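Local coordinates for protein orotidine 5'-phosphate decarboxylase (Pyrococcus horikoshii, PDB 2CZD) that probably catalyses the decarboxylation of orotidine 5'-monophosphate to UMP, the last step of de novo UMP synthesis, as a homodimeric TIM barrel, at residues L6-E10 with N31-I35; S26-W32 with V52-L58; I43-K47 with V74-D80. One frame throughout, in Å; residues are numbered along the deposited sequence.

The three contacts occupy neighbouring layers of one eight-stranded parallel barrel. Contact 2 is its core: strands 27-31 and 53-60 side by side, joined by backbone hydrogen bonds and, over the substrate site, by a lysine-aspartate salt bridge. Contact 1 shares Asn31 and Trp32 with it and lies where strand 27-31 passes into helix 32-38; also mostly buried, it relies on a helix N-cap, a tyrosine hydroxyl and a water instead of strand pairing. Contact 3 belongs to the outer helical layer, partly buried, where Lys47 of helix 41-50 joins a carbonyl and the Asp80 carboxylate, and Arg44 adds a weak bond. Asp80 also bonds through its backbone N to Ile54 O of contact 2.

Contact 1. Residues L6-E10 with N31-I35; sequences LDVYE and NWPLI
At the C-terminal mouth of the barrel, the loop after strand 2-5 meets the start of helix 32-38, and Tyr9 and Asn31 are joined at its centre by a side-chain hydrogen bond. Asn31 ND2 donates to Tyr9 OH over 3.0 Å in an almost straight bond, with the hydroxyl lying in the amide plane. Ring and amide are nearly coplanar, 18° apart, so the amide comes to the phenol at its edge. The other end of the same amide works as an N-cap: Asn31 OD1 accepts from Leu34 N at 3.1 Å. A chi1 of 59° sets CG between the backbone N and the carbonyl carbon and turns OD1 back over the first helical turn. With both ends engaged, the amide is held against flipping. Such loops following the strands carry the active site in a TIM barrel, and Asp7, a substrate-binding residue, sits here at the centre of an inverse gamma turn. Its OD1 is 3.2 Å from Asn31 ND2, at an angle too poor for a hydrogen bond, although carboxylate and amide are nearly parallel. Water 1 takes the N-H of Asn31 and lies 2.7 Å from Leu6 O and 2.9 Å from Asp7 OD1. Beyond the polar centre, Tyr9 CE1 packs on Pro33 CB at 3.6 Å, while Leu34 CD1 reaches Val8 O at 3.5 Å. Leu69 of the second subunit packs on both Tyr9 and Pro33.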
ATOM      1  N   LEU B   6      -1.862  16.735   4.933  1.00 11.72           N
ATOM      2  CA  LEU B   6      -3.190  17.064   5.454  1.00 12.25           C
ATOM      3  C   LEU B   6      -3.842  15.880   6.144  1.00 12.09           C
ATOM      4  O   LEU B   6      -4.853  15.320   5.673  1.00 13.14           O
ATOM      5  CB  LEU B   6      -4.068  17.576   4.318  1.00 14.01           C
ATOM      6  CG  LEU B   6      -5.407  18.194   4.739  1.00 12.67           C
ATOM      7  CD1 LEU B   6      -5.135  19.429   5.592  1.00 15.22           C
ATOM      8  CD2 LEU B   6      -6.196  18.568   3.499  1.00 16.05           C
ATOM      9  N   ASP B   7      -3.262  15.533   7.280  1.00 11.77           N
ATOM     10  CA  ASP B   7      -3.712  14.383   8.041  1.00 13.70           C
ATOM     11  C   ASP B   7      -4.765  14.777   9.070  1.00 15.77           C
ATOM     12  O   ASP B   7      -4.606  14.570  10.268  1.00 16.72           O
ATOM     13  CB  ASP B   7      -2.504  13.704   8.687  1.00 11.93           C
ATOM     14  CG  ASP B   7      -1.504  13.181   7.657  1.00 14.48           C
ATOM     15  OD1 ASP B   7      -1.888  13.020   6.477  1.00 13.26           O
ATOM     16  OD2 ASP B   7      -0.339  12.917   8.030  1.00 17.03           O
ATOM     17  N   VAL B   8      -5.837  15.362   8.550  1.00 16.04           N
ATOM     18  CA  VAL B   8      -6.975  15.828   9.328  1.00 18.83           C
ATOM     19  C   VAL B   8      -8.094  14.951   8.803  1.00 18.52           C
ATOM     20  O   VAL B   8      -8.621  15.176   7.712  1.00 18.13           O
ATOM     21  CB  VAL B   8      -7.242  17.303   9.027  1.00 18.85           C
ATOM     22  CG1 VAL B   8      -8.551  17.757   9.676  1.00 20.43           C
ATOM     23  CG2 VAL B   8      -6.063  18.127   9.527  1.00 18.40           C
ATOM     24  N   TYR B   9      -8.445  13.945   9.593  1.00 21.84           N
ATOM     25  CA  TYR B   9      -9.425  12.963   9.165  1.00 22.49           C
ATOM     26  C   TYR B   9     -10.883  13.343   9.333  1.00 27.02           C
ATOM     27  O   TYR B   9     -11.755  12.495   9.497  1.00 31.17           O
ATOM     28  CB  TYR B   9      -9.079  11.629   9.833  1.00 22.10           C
ATOM     29  CG  TYR B   9      -7.613  11.265   9.623  1.00 20.48           C
ATOM     30  CD1 TYR B   9      -7.069  11.203   8.335  1.00 18.31           C
ATOM     31  CD2 TYR B   9      -6.755  11.060  10.705  1.00 20.83           C
ATOM     32  CE1 TYR B   9      -5.712  10.955   8.132  1.00 17.74           C
ATOM     33  CE2 TYR B   9      -5.394  10.809  10.515  1.00 21.30           C
ATOM     34  CZ  TYR B   9      -4.878  10.758   9.227  1.00 16.44           C
ATOM     35  OH  TYR B   9      -3.539  10.494   9.050  1.00 19.58           O
ATOM     36  N   GLU B  10     -11.122  14.646   9.270  1.00 30.27           N
ATOM     37  CA  GLU B  10     -12.453  15.209   9.343  1.00 31.12           C
ATOM     38  C   GLU B  10     -12.561  16.020   8.058  1.00 29.33           C
ATOM     39  O   GLU B  10     -12.100  17.159   7.989  1.00 23.99           O
ATOM     40  CB  GLU B  10     -12.581  16.115  10.557  1.00 35.05           C
ATOM     41  CG  GLU B  10     -13.999  16.545  10.822  1.00 36.98           C
ATOM     42  CD  GLU B  10     -14.166  17.134  12.210  1.00 41.55           C
ATOM     43  OE1 GLU B  10     -13.510  16.632  13.151  1.00 43.20           O
ATOM     44  OE2 GLU B  10     -14.961  18.088  12.364  1.00 42.98           O
ATOM     45  N   ASN B  31      -3.342  10.737   2.564  1.00 11.91           N
ATOM     46  CA  ASN B  31      -2.946   9.341   2.769  1.00 12.29           C
ATOM     47  C   ASN B  31      -4.128   8.370   2.754  1.00 10.53           C
ATOM     48  O   ASN B  31      -5.264   8.779   2.539  1.00 10.77           O
ATOM     49  CB  ASN B  31      -2.161   9.212   4.077  1.00 12.85           C
ATOM     50  CG  ASN B  31      -2.953   9.673   5.286  1.00 13.37           C
ATOM     51  OD1 ASN B  31      -4.167   9.824   5.229  1.00 15.23           O
ATOM     52  ND2 ASN B  31      -2.262   9.870   6.399  1.00 16.74           N
ATOM     53  N   TRP B  32      -3.864   7.077   2.934  1.00  9.43           N
ATOM     54  CA  TRP B  32      -4.965   6.116   2.936  1.00  9.42           C
ATOM     55  C   TRP B  32      -6.001   6.383   4.051  1.00 10.21           C
ATOM     56  O   TRP B  32      -7.203   6.289   3.812  1.00 10.66           O
ATOM     57  CB  TRP B  32      -4.432   4.668   3.038  1.00  8.79           C
ATOM     58  CG  TRP B  32      -3.897   4.067   1.737  1.00 10.99           C
ATOM     59  CD1 TRP B  32      -2.667   3.495   1.557  1.00 12.81           C
ATOM     60  CD2 TRP B  32      -4.614   3.858   0.510  1.00 11.65           C
ATOM     61  NE1 TRP B  32      -2.577   2.938   0.303  1.00 13.96           N
ATOM     62  CE2 TRP B  32      -3.754   3.140  -0.363  1.00 12.12           C
ATOM     63  CE3 TRP B  32      -5.894   4.197   0.065  1.00 10.91           C
ATOM     64  CZ2 TRP B  32      -4.136   2.756  -1.648  1.00 13.83           C
ATOM     65  CZ3 TRP B  32      -6.283   3.810  -1.233  1.00 14.27           C
ATOM     66  CH2 TRP B  32      -5.396   3.093  -2.068  1.00 14.13           C
ATOM     67  N   PRO B  33      -5.552   6.725   5.271  1.00 10.35           N
ATOM     68  CA  PRO B  33      -6.547   6.980   6.325  1.00 11.51           C
ATOM     69  C   PRO B  33      -7.600   8.020   5.932  1.00 10.83           C
ATOM     70  O   PRO B  33      -8.786   7.835   6.202  1.00 12.20           O
ATOM     71  CB  PRO B  33      -5.693   7.433   7.511  1.00  9.74           C
ATOM     72  CG  PRO B  33      -4.439   6.557   7.355  1.00 10.52           C
ATOM     73  CD  PRO B  33      -4.201   6.533   5.834  1.00  8.80           C
ATOM     74  N   LEU B  34      -7.173   9.113   5.299  1.00 12.48           N
ATOM     75  CA  LEU B  34      -8.124  10.137   4.882  1.00 11.85           C
ATOM     76  C   LEU B  34      -9.047   9.592   3.796  1.00 11.58           C
ATOM     77  O   LEU B  34     -10.256   9.791   3.856  1.00 12.46           O
ATOM     78  CB  LEU B  34      -7.397  11.397   4.381  1.00 11.96           C
ATOM     79  CG  LEU B  34      -8.311  12.531   3.901  1.00 11.31           C
ATOM     80  CD1 LEU B  34      -9.185  13.022   5.076  1.00 14.84           C
ATOM     81  CD2 LEU B  34      -7.463  13.675   3.352  1.00 13.90           C
ATOM     82  N   ILE B  35      -8.490   8.884   2.814  1.00  9.84           N
ATOM     83  CA  ILE B  35      -9.299   8.313   1.736  1.00 10.76           C
ATOM     84  C   ILE B  35     -10.314   7.293   2.296  1.00 10.84           C
ATOM     85  O   ILE B  35     -11.470   7.218   1.849  1.00 11.39           O
ATOM     86  CB  ILE B  35      -8.377   7.648   0.688  1.00 11.28           C
ATOM     87  CG1 ILE B  35      -7.580   8.731  -0.037  1.00 10.49           C
ATOM     88  CG2 ILE B  35      -9.195   6.801  -0.302  1.00 12.41           C
ATOM     89  CD1 ILE B  35      -6.481   8.187  -0.931  1.00 15.02           C
TER
HETATM   90  O   HOH W   1      -4.090  12.894   4.632  1.00 11.99           O

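Contact 2. Residues S26-W32 with V52-L58; sequences SMIKVNW and VEIIADL
Lys29 leaves its strand with CG anti to the backbone N (chi1 -180°), then bends at chi3 and chi4, which curls NZ back onto Asp57; the aspartate, its own CG likewise anti (chi1 -171°), turns OD2 to meet it. The salt bridge, 2.8 Å from Lys29 NZ to Asp57 OD2, uses the anti lone pair, and OD1 pairs with the proton donor Lys59; a lysine on each oxygen fixes the rotation of the carboxylate. All three residues bind substrate, on the inward face of a TIM barrel whose strands 27-31 and 53-60 run parallel here. Ile28 N donates to Glu53 O (2.9 Å) and Val30 N to Ile55 O (2.8 Å), answered by Ile55 N to Ile28 O and Asp57 N to Val30 O. Met27 SD rests on Ile55 CD1 at 3.5 Å on that inner face. Where strand 27-31 gives way to helix 32-38, Trp32 turns one face of its six-membered ring to Leu58 CD2 of strand 53-60, 3.8 Å from the centroid, a CH-pi contact. With an alanine in place of Trp32, Leu58 CD2 would lose this ring, and a gap is likely to open at the dimer interface, where the indole stacks on Trp32 of the second subunit. Water 5, at the indole edge, bridges Trp32 NE1 and Leu58 O.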
ATOM      1  N   SER B  26       2.599  24.536  -1.691  1.00 11.83           N
ATOM      2  CA  SER B  26       2.657  24.171  -3.100  1.00 11.13           C
ATOM      3  C   SER B  26       1.855  22.924  -3.441  1.00 12.26           C
ATOM      4  O   SER B  26       1.421  22.745  -4.598  1.00 14.74           O
ATOM      5  CB  SER B  26       4.106  23.969  -3.522  1.00 14.76           C
ATOM      6  OG  SER B  26       4.833  25.166  -3.312  1.00 19.34           O
ATOM      7  N   MET B  27       1.662  22.054  -2.451  1.00 10.36           N
ATOM      8  CA  MET B  27       0.892  20.828  -2.660  1.00 12.37           C
ATOM      9  C   MET B  27       0.273  20.354  -1.362  1.00  9.02           C
ATOM     10  O   MET B  27       0.735  20.703  -0.283  1.00 10.10           O
ATOM     11  CB  MET B  27       1.791  19.706  -3.189  1.00 15.73           C
ATOM     12  CG  MET B  27       2.461  20.035  -4.507  1.00 19.46           C
ATOM     13  SD  MET B  27       3.260  18.583  -5.179  1.00 21.14           S
ATOM     14  CE  MET B  27       4.435  19.334  -6.352  1.00 14.97           C
ATOM     15  N   ILE B  28      -0.768  19.536  -1.493  1.00  9.50           N
ATOM     16  CA  ILE B  28      -1.443  18.928  -0.362  1.00 10.39           C
ATOM     17  C   ILE B  28      -1.186  17.438  -0.536  1.00 11.34           C
ATOM     18  O   ILE B  28      -1.336  16.901  -1.640  1.00 12.05           O
ATOM     19  CB  ILE B  28      -2.959  19.158  -0.415  1.00 12.43           C
ATOM     20  CG1 ILE B  28      -3.252  20.657  -0.307  1.00 15.74           C
ATOM     21  CG2 ILE B  28      -3.642  18.377   0.694  1.00 18.01           C
ATOM     22  CD1 ILE B  28      -4.690  21.018  -0.668  1.00 13.86           C
ATOM     23  N   LYS B  29      -0.768  16.783   0.535  1.00  8.65           N
ATOM     24  CA  LYS B  29      -0.528  15.340   0.490  1.00  8.59           C
ATOM     25  C   LYS B  29      -1.602  14.624   1.319  1.00 11.01           C
ATOM     26  O   LYS B  29      -1.847  14.972   2.486  1.00  9.47           O
ATOM     27  CB  LYS B  29       0.870  15.014   1.045  1.00  8.55           C
ATOM     28  CG  LYS B  29       1.208  13.509   1.031  1.00  7.83           C
ATOM     29  CD  LYS B  29       2.644  13.306   1.503  1.00  7.51           C
ATOM     30  CE  LYS B  29       2.779  13.403   3.035  1.00  9.48           C
ATOM     31  NZ  LYS B  29       2.060  12.290   3.732  1.00 11.35           N
ATOM     32  N   VAL B  30      -2.249  13.633   0.717  1.00  8.75           N
ATOM     33  CA  VAL B  30      -3.284  12.881   1.414  1.00  8.52           C
ATOM     34  C   VAL B  30      -2.837  11.428   1.552  1.00 11.04           C
ATOM     35  O   VAL B  30      -2.031  10.941   0.758  1.00 11.74           O
ATOM     36  CB  VAL B  30      -4.647  12.953   0.677  1.00 12.22           C
ATOM     37  CG1 VAL B  30      -5.095  14.419   0.559  1.00 13.95           C
ATOM     38  CG2 VAL B  30      -4.541  12.307  -0.700  1.00 12.95           C
ATOM     39  N   ASN B  31      -3.342  10.737   2.564  1.00 11.91           N
ATOM     40  CA  ASN B  31      -2.946   9.341   2.769  1.00 12.29           C
ATOM     41  C   ASN B  31      -4.128   8.370   2.754  1.00 10.53           C
ATOM     42  O   ASN B  31      -5.264   8.779   2.539  1.00 10.77           O
ATOM     43  CB  ASN B  31      -2.161   9.212   4.077  1.00 12.85           C
ATOM     44  CG  ASN B  31      -2.953   9.673   5.286  1.00 13.37           C
ATOM     45  OD1 ASN B  31      -4.167   9.824   5.229  1.00 15.23           O
ATOM     46  ND2 ASN B  31      -2.262   9.870   6.399  1.00 16.74           N
ATOM     47  N   TRP B  32      -3.864   7.077   2.934  1.00  9.43           N
ATOM     48  CA  TRP B  32      -4.965   6.116   2.936  1.00  9.42           C
ATOM     49  C   TRP B  32      -6.001   6.383   4.051  1.00 10.21           C
ATOM     50  O   TRP B  32      -7.203   6.289   3.812  1.00 10.66           O
ATOM     51  CB  TRP B  32      -4.432   4.668   3.038  1.00  8.79           C
ATOM     52  CG  TRP B  32      -3.897   4.067   1.737  1.00 10.99           C
ATOM     53  CD1 TRP B  32      -2.667   3.495   1.557  1.00 12.81           C
ATOM     54  CD2 TRP B  32      -4.614   3.858   0.510  1.00 11.65           C
ATOM     55  NE1 TRP B  32      -2.577   2.938   0.303  1.00 13.96           N
ATOM     56  CE2 TRP B  32      -3.754   3.140  -0.363  1.00 12.12           C
ATOM     57  CE3 TRP B  32      -5.894   4.197   0.065  1.00 10.91           C
ATOM     58  CZ2 TRP B  32      -4.136   2.756  -1.648  1.00 13.83           C
ATOM     59  CZ3 TRP B  32      -6.283   3.810  -1.233  1.00 14.27           C
ATOM     60  CH2 TRP B  32      -5.396   3.093  -2.068  1.00 14.13           C
ATOM     61  N   VAL B  52      -5.173  23.476  -5.491  1.00 19.92           N
ATOM     62  CA  VAL B  52      -3.794  23.145  -5.115  1.00 16.24           C
ATOM     63  C   VAL B  52      -3.482  21.716  -5.574  1.00 18.23           C
ATOM     64  O   VAL B  52      -4.350  20.842  -5.495  1.00 16.54           O
ATOM     65  CB  VAL B  52      -3.602  23.221  -3.593  1.00 17.03           C
ATOM     66  CG1 VAL B  52      -2.179  22.825  -3.233  1.00 16.26           C
ATOM     67  CG2 VAL B  52      -3.855  24.660  -3.106  1.00 19.69           C
ATOM     68  N   GLU B  53      -2.263  21.486  -6.058  1.00 14.18           N
ATOM     69  CA  GLU B  53      -1.874  20.151  -6.526  1.00 14.08           C
ATOM     70  C   GLU B  53      -1.929  19.144  -5.389  1.00 12.73           C
ATOM     71  O   GLU B  53      -1.653  19.475  -4.238  1.00 12.17           O
ATOM     72  CB  GLU B  53      -0.473  20.183  -7.142  1.00 15.01           C
ATOM     73  CG  GLU B  53      -0.483  20.723  -8.574  1.00 17.03           C
ATOM     74  CD  GLU B  53       0.876  20.714  -9.228  1.00 20.44           C
ATOM     75  OE1 GLU B  53       0.942  21.065 -10.426  1.00 25.58           O
ATOM     76  OE2 GLU B  53       1.878  20.367  -8.565  1.00 21.04           O
ATOM     77  N   ILE B  54      -2.286  17.906  -5.727  1.00 10.48           N
ATOM     78  CA  ILE B  54      -2.420  16.848  -4.730  1.00  8.51           C
ATOM     79  C   ILE B  54      -1.502  15.657  -4.911  1.00  7.21           C
ATOM     80  O   ILE B  54      -1.358  15.127  -6.017  1.00  9.82           O
ATOM     81  CB  ILE B  54      -3.883  16.323  -4.702  1.00  8.50           C
ATOM     82  CG1 ILE B  54      -4.830  17.464  -4.308  1.00 11.48           C
ATOM     83  CG2 ILE B  54      -4.021  15.165  -3.720  1.00 11.73           C
ATOM     84  CD1 ILE B  54      -6.291  17.113  -4.483  1.00 15.56           C
ATOM     85  N   ILE B  55      -0.847  15.275  -3.823  1.00  7.85           N
ATOM     86  CA  ILE B  55      -0.013  14.085  -3.816  1.00  7.16           C
ATOM     87  C   ILE B  55      -0.771  13.013  -3.032  1.00  7.10           C
ATOM     88  O   ILE B  55      -1.184  13.251  -1.893  1.00  8.81           O
ATOM     89  CB  ILE B  55       1.324  14.301  -3.084  1.00  7.34           C
ATOM     90  CG1 ILE B  55       2.174  15.318  -3.828  1.00 10.04           C
ATOM     91  CG2 ILE B  55       2.101  12.951  -2.991  1.00 10.04           C
ATOM     92  CD1 ILE B  55       3.367  15.844  -2.973  1.00 11.11           C
ATOM     93  N   ALA B  56      -0.955  11.834  -3.623  1.00  7.57           N
ATOM     94  CA  ALA B  56      -1.609  10.730  -2.917  1.00  7.40           C
ATOM     95  C   ALA B  56      -0.483   9.833  -2.393  1.00  7.31           C
ATOM     96  O   ALA B  56       0.178   9.123  -3.174  1.00  8.84           O
ATOM     97  CB  ALA B  56      -2.540   9.952  -3.864  1.00  9.88           C
ATOM     98  N   ASP B  57      -0.249   9.918  -1.084  1.00  7.88           N
ATOM     99  CA  ASP B  57       0.818   9.188  -0.400  1.00  6.93           C
ATOM    100  C   ASP B  57       0.292   7.789  -0.117  1.00  8.94           C
ATOM    101  O   ASP B  57      -0.084   7.458   1.014  1.00  9.97           O
ATOM    102  CB  ASP B  57       1.181   9.912   0.909  1.00  9.34           C
ATOM    103  CG  ASP B  57       2.417   9.337   1.570  1.00 12.54           C
ATOM    104  OD1 ASP B  57       2.882   8.269   1.129  1.00 10.30           O
ATOM    105  OD2 ASP B  57       2.919   9.937   2.545  1.00 15.11           O
ATOM    106  N   LEU B  58       0.250   6.985  -1.171  1.00  8.08           N
ATOM    107  CA  LEU B  58      -0.256   5.613  -1.033  1.00  9.95           C
ATOM    108  C   LEU B  58       0.832   4.565  -0.827  1.00  9.38           C
ATOM    109  O   LEU B  58       0.554   3.500  -0.272  1.00 10.41           O
ATOM    110  CB  LEU B  58      -1.069   5.235  -2.267  1.00 11.35           C
ATOM    111  CG  LEU B  58      -2.098   6.273  -2.713  1.00 12.39           C
ATOM    112  CD1 LEU B  58      -2.882   5.711  -3.907  1.00 14.86           C
ATOM    113  CD2 LEU B  58      -3.032   6.611  -1.562  1.00 12.40           C
TER
HETATM  114  O   HOH W   2      -0.499  23.755  -6.295  1.00 19.30           O
HETATM  115  O   HOH W   3       2.846  22.562  -7.038  1.00 25.32           O
HETATM  116  O   HOH W   4      -1.169   5.988   3.405  1.00 17.04           O
HETATM  117  O   HOH W   5      -0.644   0.968  -0.734  1.00 26.38           O

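Contact 3. Residues I43-K47 with V74-D80; sequences IRRLK and VFGAGAD
Lys47 NZ reaches two acceptors at once, Gly78 O and Asp80 OD2, each at 2.8 Å. The carbonyl is met in its own plane, the carboxylate on the syn side of OD2 but 29° out of the carboxylate plane. Bends at chi2, chi3 and chi4 fold the lysine chain round to place the ammonium between these oxygens, and water 6 donates to Asp80 OD1 nearby. Arg44 covers the same turn from another side: its guanidinium lies with one face over Ala77 O, while at its edge NH2 makes a weak, bent hydrogen bond to Gly76 O of 2.8 Å. Neither NE nor the backbone N of Arg44 has the angle to bond Ala77 O, so the flat group is laid across that carbonyl and not hooked to it. Next comes the apolar side of the helix. Ile43 CG2 presses on the turn, 3.5 Å from Ala79 N, and its CD1 meets Val74 CG1 at 3.9 Å, the side chains crossing at about a right angle, with CB facing Ala77 CB at 4.1 Å. Gly78 lets this happen, since with positive phi (126°) a side chain there would jam against the preceding carbonyl and crowd Ile43 CG2. Farther out, Asp80 OD2 accepts a second bond from Ile54 N and so ties the lysine to strand 53-60, on which Ile43 also packs. Helix 64-76 closes here in a Schellman motif with Gly78 as its positive-phi residue, an alpha-to-beta turn leading to strand 81-85 at the N-terminal end of the TIM-barrel strands, opposite the active-site mouth.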
ATOM      1  N   ILE B  43     -10.456  13.680  -2.591  1.00 14.67           N
ATOM      2  CA  ILE B  43      -9.421  14.225  -3.458  1.00 13.35           C
ATOM      3  C   ILE B  43     -10.023  15.220  -4.460  1.00 13.55           C
ATOM      4  O   ILE B  43      -9.458  16.284  -4.695  1.00 15.64           O
ATOM      5  CB  ILE B  43      -8.684  13.102  -4.222  1.00 12.98           C
ATOM      6  CG1 ILE B  43      -7.847  12.287  -3.240  1.00 13.84           C
ATOM      7  CG2 ILE B  43      -7.777  13.685  -5.283  1.00 16.43           C
ATOM      8  CD1 ILE B  43      -7.285  11.003  -3.846  1.00 12.22           C
ATOM      9  N   ARG B  44     -11.171  14.880  -5.040  1.00 16.54           N
ATOM     10  CA  ARG B  44     -11.789  15.783  -6.005  1.00 17.37           C
ATOM     11  C   ARG B  44     -12.326  17.006  -5.292  1.00 19.70           C
ATOM     12  O   ARG B  44     -12.240  18.123  -5.818  1.00 20.89           O
ATOM     13  CB  ARG B  44     -12.920  15.102  -6.785  1.00 19.88           C
ATOM     14  CG  ARG B  44     -13.623  16.030  -7.802  1.00 21.27           C
ATOM     15  CD  ARG B  44     -12.697  16.526  -8.943  1.00 22.58           C
ATOM     16  NE  ARG B  44     -12.298  15.462  -9.871  1.00 19.62           N
ATOM     17  CZ  ARG B  44     -11.308  15.571 -10.754  1.00 24.22           C
ATOM     18  NH1 ARG B  44     -10.611  16.697 -10.839  1.00 28.43           N
ATOM     19  NH2 ARG B  44     -11.002  14.551 -11.546  1.00 25.72           N
ATOM     20  N   ARG B  45     -12.873  16.809  -4.096  1.00 18.15           N
ATOM     21  CA  ARG B  45     -13.401  17.941  -3.338  1.00 21.29           C
ATOM     22  C   ARG B  45     -12.259  18.922  -3.073  1.00 21.40           C
ATOM     23  O   ARG B  45     -12.405  20.135  -3.273  1.00 19.46           O
ATOM     24  CB  ARG B  45     -13.994  17.479  -2.005  1.00 25.56           C
ATOM     25  CG  ARG B  45     -15.175  16.538  -2.123  1.00 32.25           C
ATOM     26  CD  ARG B  45     -15.543  15.973  -0.752  1.00 33.12           C
ATOM     27  NE  ARG B  45     -15.786  17.049   0.201  1.00 39.79           N
ATOM     28  CZ  ARG B  45     -16.047  16.873   1.492  1.00 40.11           C
ATOM     29  NH1 ARG B  45     -16.099  15.648   2.005  1.00 41.88           N
ATOM     30  NH2 ARG B  45     -16.270  17.928   2.267  1.00 39.60           N
ATOM     31  N   LEU B  46     -11.119  18.393  -2.630  1.00 20.67           N
ATOM     32  CA  LEU B  46      -9.958  19.225  -2.354  1.00 19.13           C
ATOM     33  C   LEU B  46      -9.488  19.928  -3.629  1.00 18.31           C
ATOM     34  O   LEU B  46      -9.193  21.128  -3.609  1.00 17.26           O
ATOM     35  CB  LEU B  46      -8.813  18.380  -1.763  1.00 18.80           C
ATOM     36  CG  LEU B  46      -8.911  17.949  -0.288  1.00 17.15           C
ATOM     37  CD1 LEU B  46      -7.897  16.834   0.004  1.00 20.67           C
ATOM     38  CD2 LEU B  46      -8.682  19.157   0.623  1.00 22.46           C
ATOM     39  N   LYS B  47      -9.445  19.207  -4.744  1.00 17.32           N
ATOM     40  CA  LYS B  47      -8.999  19.820  -5.989  1.00 17.54           C
ATOM     41  C   LYS B  47      -9.941  20.952  -6.408  1.00 20.03           C
ATOM     42  O   LYS B  47      -9.490  22.020  -6.809  1.00 20.12           O
ATOM     43  CB  LYS B  47      -8.915  18.774  -7.115  1.00 21.08           C
ATOM     44  CG  LYS B  47      -8.487  19.337  -8.468  1.00 23.81           C
ATOM     45  CD  LYS B  47      -7.168  20.127  -8.364  1.00 27.43           C
ATOM     46  CE  LYS B  47      -5.971  19.246  -7.967  1.00 28.83           C
ATOM     47  NZ  LYS B  47      -5.591  18.303  -9.064  1.00 25.40           N
ATOM     48  N   VAL B  74      -7.398   6.907  -8.434  1.00 10.43           N
ATOM     49  CA  VAL B  74      -6.869   8.040  -7.682  1.00  9.04           C
ATOM     50  C   VAL B  74      -6.475   9.231  -8.567  1.00  9.21           C
ATOM     51  O   VAL B  74      -6.806  10.372  -8.233  1.00  9.70           O
ATOM     52  CB  VAL B  74      -5.693   7.542  -6.798  1.00 11.95           C
ATOM     53  CG1 VAL B  74      -5.042   8.681  -6.060  1.00 13.60           C
ATOM     54  CG2 VAL B  74      -6.236   6.541  -5.786  1.00 12.48           C
ATOM     55  N   PHE B  75      -5.790   8.999  -9.685  1.00  8.64           N
ATOM     56  CA  PHE B  75      -5.478  10.119 -10.591  1.00  9.28           C
ATOM     57  C   PHE B  75      -6.823  10.600 -11.130  1.00 12.22           C
ATOM     58  O   PHE B  75      -7.036  11.801 -11.336  1.00 13.23           O
ATOM     59  CB  PHE B  75      -4.608   9.668 -11.765  1.00  9.53           C
ATOM     60  CG  PHE B  75      -3.146   9.482 -11.412  1.00  8.59           C
ATOM     61  CD1 PHE B  75      -2.405  10.523 -10.841  1.00 10.45           C
ATOM     62  CD2 PHE B  75      -2.495   8.296 -11.716  1.00  9.44           C
ATOM     63  CE1 PHE B  75      -1.026  10.369 -10.586  1.00 10.94           C
ATOM     64  CE2 PHE B  75      -1.136   8.136 -11.464  1.00  9.42           C
ATOM     65  CZ  PHE B  75      -0.397   9.172 -10.900  1.00 10.02           C
ATOM     66  N   GLY B  76      -7.729   9.647 -11.340  1.00 11.73           N
ATOM     67  CA  GLY B  76      -9.064   9.957 -11.834  1.00 13.84           C
ATOM     68  C   GLY B  76      -9.853  10.899 -10.936  1.00 16.53           C
ATOM     69  O   GLY B  76     -10.628  11.740 -11.410  1.00 15.01           O
ATOM     70  N   ALA B  77      -9.638  10.774  -9.633  1.00 11.09           N
ATOM     71  CA  ALA B  77     -10.318  11.607  -8.646  1.00 10.70           C
ATOM     72  C   ALA B  77      -9.676  12.981  -8.506  1.00 13.73           C
ATOM     73  O   ALA B  77     -10.228  13.856  -7.845  1.00 13.50           O
ATOM     74  CB  ALA B  77     -10.342  10.889  -7.289  1.00 11.90           C
ATOM     75  N   GLY B  78      -8.505  13.170  -9.115  1.00 11.71           N
ATOM     76  CA  GLY B  78      -7.871  14.469  -9.043  1.00 12.86           C
ATOM     77  C   GLY B  78      -6.440  14.522  -8.547  1.00 11.98           C
ATOM     78  O   GLY B  78      -5.852  15.607  -8.507  1.00 13.27           O
ATOM     79  N   ALA B  79      -5.868  13.386  -8.153  1.00 11.79           N
ATOM     80  CA  ALA B  79      -4.476  13.409  -7.704  1.00 10.15           C
ATOM     81  C   ALA B  79      -3.566  13.803  -8.846  1.00 10.04           C
ATOM     82  O   ALA B  79      -3.799  13.426  -9.998  1.00 12.85           O
ATOM     83  CB  ALA B  79      -4.035  12.018  -7.172  1.00  8.59           C
ATOM     84  N   ASP B  80      -2.525  14.561  -8.518  1.00  9.66           N
ATOM     85  CA  ASP B  80      -1.535  14.971  -9.497  1.00  8.62           C
ATOM     86  C   ASP B  80      -0.300  14.084  -9.424  1.00 11.14           C
ATOM     87  O   ASP B  80       0.421  13.951 -10.407  1.00 10.44           O
ATOM     88  CB  ASP B  80      -1.141  16.429  -9.269  1.00 11.78           C
ATOM     89  CG  ASP B  80      -2.284  17.362  -9.535  1.00 13.47           C
ATOM     90  OD1 ASP B  80      -2.623  17.570 -10.728  1.00 13.82           O
ATOM     91  OD2 ASP B  80      -2.846  17.867  -8.549  1.00 11.97           O
TER
HETATM   92  O   HOH W   6      -3.599  20.130 -11.095  1.00 34.49           O